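Long-range contact in sensory box/GGDEF domain protein (Colwellia psychrerythraea, PDB 3LYX), which is probably a signalling protein that couples a sensory PAS domain, the part present here, to a GGDEF domain of the kind that makes cyclic di-GMP: residues Val72-Ile82 and Trp93-Ile101. Sequence-based numbering, arbitrary orientation.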
# COMPACT_ATOMS: atom_id res chain seq x y z
N VAL B 72 6.72 14.33 -14.53
CA VAL B 72 7.08 14.87 -13.22
C VAL B 72 7.43 16.36 -13.28
O VAL B 72 7.00 17.13 -12.42
CB VAL B 72 8.26 14.06 -12.61
CG1 VAL B 72 8.77 14.73 -11.34
CG2 VAL B 72 7.79 12.64 -12.30
N GLU B 73 8.18 16.76 -14.31
CA GLU B 73 8.55 18.17 -14.47
C GLU B 73 7.33 19.06 -14.67
O GLU B 73 7.31 20.20 -14.21
CB GLU B 73 9.47 18.36 -15.67
CG GLU B 73 10.80 17.62 -15.65
CD GLU B 73 11.66 17.97 -16.86
OE1 GLU B 73 11.14 17.91 -18.00
OE2 GLU B 73 12.85 18.31 -16.69
N ASN B 74 6.32 18.55 -15.36
CA ASN B 74 5.11 19.31 -15.65
C ASN B 74 4.05 19.24 -14.56
O ASN B 74 3.59 20.27 -14.07
CB ASN B 74 4.47 18.83 -16.96
CG ASN B 74 5.28 19.22 -18.18
OD1 ASN B 74 5.02 18.73 -19.28
ND2 ASN B 74 6.23 20.13 -18.00
N GLN B 75 3.64 18.02 -14.20
CA GLN B 75 2.61 17.84 -13.19
C GLN B 75 3.11 17.41 -11.81
O GLN B 75 2.36 17.43 -10.84
CB GLN B 75 1.57 16.81 -13.67
CG GLN B 75 0.79 17.23 -14.90
CD GLN B 75 0.02 18.52 -14.69
OE1 GLN B 75 -0.81 18.62 -13.79
NE2 GLN B 75 0.30 19.52 -15.52
N GLY B 76 4.38 17.01 -11.74
CA GLY B 76 4.92 16.58 -10.46
C GLY B 76 4.57 15.14 -10.17
O GLY B 76 4.81 14.63 -9.07
N LYS B 77 4.00 14.47 -11.16
CA LYS B 77 3.61 13.07 -11.03
C LYS B 77 3.48 12.44 -12.41
O LYS B 77 3.29 13.13 -13.41
CB LYS B 77 2.26 12.96 -10.31
CG LYS B 77 1.63 11.57 -10.41
CD LYS B 77 0.24 11.49 -9.78
CE LYS B 77 0.28 11.79 -8.29
NZ LYS B 77 -1.04 11.53 -7.65
N TRP B 78 3.59 11.12 -12.45
CA TRP B 78 3.44 10.38 -13.70
C TRP B 78 2.58 9.15 -13.47
O TRP B 78 2.70 8.48 -12.45
CB TRP B 78 4.80 9.92 -14.23
CG TRP B 78 4.68 9.00 -15.41
CD1 TRP B 78 4.59 9.36 -16.73
CD2 TRP B 78 4.60 7.57 -15.38
NE1 TRP B 78 4.46 8.24 -17.52
CE2 TRP B 78 4.47 7.13 -16.72
CE3 TRP B 78 4.63 6.61 -14.35
CZ2 TRP B 78 4.37 5.77 -17.06
CZ3 TRP B 78 4.53 5.26 -14.69
CH2 TRP B 78 4.40 4.85 -16.03
N THR B 79 1.69 8.86 -14.42
CA THR B 79 0.85 7.67 -14.33
C THR B 79 0.77 7.12 -15.74
O THR B 79 0.79 7.87 -16.71
CB THR B 79 -0.58 7.99 -13.84
OG1 THR B 79 -1.23 8.83 -14.79
CG2 THR B 79 -0.54 8.69 -12.48
N GLY B 80 0.69 5.80 -15.87
CA GLY B 80 0.61 5.21 -17.18
C GLY B 80 0.46 3.71 -17.09
O GLY B 80 0.64 3.13 -16.03
N GLU B 81 0.09 3.09 -18.21
CA GLU B 81 -0.08 1.65 -18.28
C GLU B 81 1.04 1.20 -19.19
O GLU B 81 1.04 1.48 -20.39
CB GLU B 81 -1.43 1.30 -18.89
CG GLU B 81 -2.59 1.46 -17.92
CD GLU B 81 -3.93 1.40 -18.62
OE1 GLU B 81 -4.10 0.55 -19.51
OE2 GLU B 81 -4.81 2.21 -18.27
N ILE B 82 2.01 0.51 -18.61
CA ILE B 82 3.19 0.07 -19.34
C ILE B 82 3.40 -1.43 -19.27
O ILE B 82 2.79 -2.12 -18.46
CB ILE B 82 4.43 0.78 -18.75
CG1 ILE B 82 4.53 0.47 -17.25
CG2 ILE B 82 4.32 2.29 -18.96
CD1 ILE B 82 5.75 1.05 -16.56
N TRP B 93 1.21 -6.39 -18.41
CA TRP B 93 0.94 -4.96 -18.32
C TRP B 93 0.60 -4.60 -16.89
O TRP B 93 0.01 -5.40 -16.16
CB TRP B 93 -0.21 -4.54 -19.24
CG TRP B 93 0.11 -4.60 -20.70
CD1 TRP B 93 0.09 -5.70 -21.50
CD2 TRP B 93 0.53 -3.51 -21.52
NE1 TRP B 93 0.47 -5.37 -22.77
CE2 TRP B 93 0.75 -4.03 -22.82
CE3 TRP B 93 0.75 -2.14 -21.29
CZ2 TRP B 93 1.18 -3.23 -23.88
CZ3 TRP B 93 1.17 -1.35 -22.35
CH2 TRP B 93 1.39 -1.90 -23.63
N ILE B 94 0.97 -3.39 -16.48
CA ILE B 94 0.70 -2.91 -15.13
C ILE B 94 0.23 -1.47 -15.17
O ILE B 94 0.50 -0.73 -16.12
CB ILE B 94 1.97 -2.95 -14.26
CG1 ILE B 94 3.09 -2.15 -14.94
CG2 ILE B 94 2.44 -4.38 -14.05
CD1 ILE B 94 4.35 -2.02 -14.11
N GLU B 95 -0.52 -1.08 -14.15
CA GLU B 95 -0.97 0.29 -14.01
C GLU B 95 0.11 0.83 -13.09
O GLU B 95 0.36 0.26 -12.02
CB GLU B 95 -2.34 0.35 -13.33
CG GLU B 95 -2.70 1.75 -12.82
CD GLU B 95 -4.17 1.88 -12.46
OE1 GLU B 95 -4.70 1.00 -11.75
OE2 GLU B 95 -4.80 2.87 -12.90
N SER B 96 0.77 1.90 -13.49
CA SER B 96 1.87 2.43 -12.70
C SER B 96 1.79 3.94 -12.44
O SER B 96 1.21 4.69 -13.23
CB SER B 96 3.20 2.07 -13.38
OG SER B 96 4.31 2.58 -12.67
N MET B 97 2.39 4.36 -11.33
CA MET B 97 2.42 5.76 -10.95
C MET B 97 3.80 6.04 -10.35
O MET B 97 4.38 5.19 -9.68
CB MET B 97 1.34 6.04 -9.90
CG MET B 97 1.28 7.47 -9.42
SD MET B 97 0.38 7.54 -7.85
CE MET B 97 1.68 7.05 -6.76
N CYS B 98 4.31 7.23 -10.59
CA CYS B 98 5.62 7.62 -10.08
C CYS B 98 5.62 9.07 -9.62
O CYS B 98 5.14 9.96 -10.34
CB CYS B 98 6.68 7.43 -11.18
SG CYS B 98 8.39 7.71 -10.63
N VAL B 99 6.11 9.30 -8.41
CA VAL B 99 6.21 10.65 -7.88
C VAL B 99 7.59 10.79 -7.26
O VAL B 99 8.19 9.81 -6.83
CB VAL B 99 5.12 10.96 -6.81
CG1 VAL B 99 3.74 10.78 -7.43
CG2 VAL B 99 5.28 10.08 -5.58
N PRO B 100 8.12 12.02 -7.21
CA PRO B 100 9.45 12.24 -6.64
C PRO B 100 9.47 12.16 -5.12
O PRO B 100 8.48 12.49 -4.46
CB PRO B 100 9.80 13.64 -7.14
CG PRO B 100 8.49 14.33 -7.13
CD PRO B 100 7.54 13.28 -7.70
N ILE B 101 10.58 11.67 -4.57
CA ILE B 101 10.69 11.62 -3.12
C ILE B 101 11.71 12.69 -2.80
O ILE B 101 12.56 13.01 -3.63
CB ILE B 101 11.15 10.25 -2.58
CG1 ILE B 101 12.50 9.86 -3.18
CG2 ILE B 101 10.08 9.21 -2.87
CD1 ILE B 101 13.16 8.73 -2.44
O HOH W 1 -5.02 2.85 -15.51
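Three hydrogen-bonded pairs, Trp78-Cys98, Gly80-Ser96 and Ile82-Ile94, contribute two backbone bonds each and establish an antiparallel register. Their straightness varies: Ser96 N to Gly80 O is 2.8 Å and fairly straight (161° at the hydrogen), while Ile82 N to Ile94 O is 3.2 Å and more bent (142°).

Side-chain packing centres on the Trp78 indole. With CG anti to the backbone N (chi1 172°), the ring lies along its own strand, Gly80 N above one face, offset toward the rim, while its benzo edge reaches across: CE3 is 3.9 Å from Cys98 CB, and Ser96 OG, hydrogen-bonded to Asn115, lies near the ring plane, 3.4 Å from CZ3. An alanine in place of Trp78 is likely to leave a gap between Cys98, Ser96 and helix 61-75, whose Val68 and Ala71 also touch this side chain. On the same face, Ile82 CG1 meets Ile94 CG1 at 3.8 Å.

Polar contact on the other face is water-mediated: one water donates to Glu81 OE2 (2.8 Å) and Glu95 OE2 (2.6 Å), bridging like charges 5.4 Å apart between these two oxygens; a long, weak pairing of Glu95 with Arg116 probably eases their repulsion.

Helix 61-75, packed on the Trp78, Ile82 and Cys98 face of the hairpin of strands 78-85 and 91-102, is part of the antiparallel-sheet PAS fold.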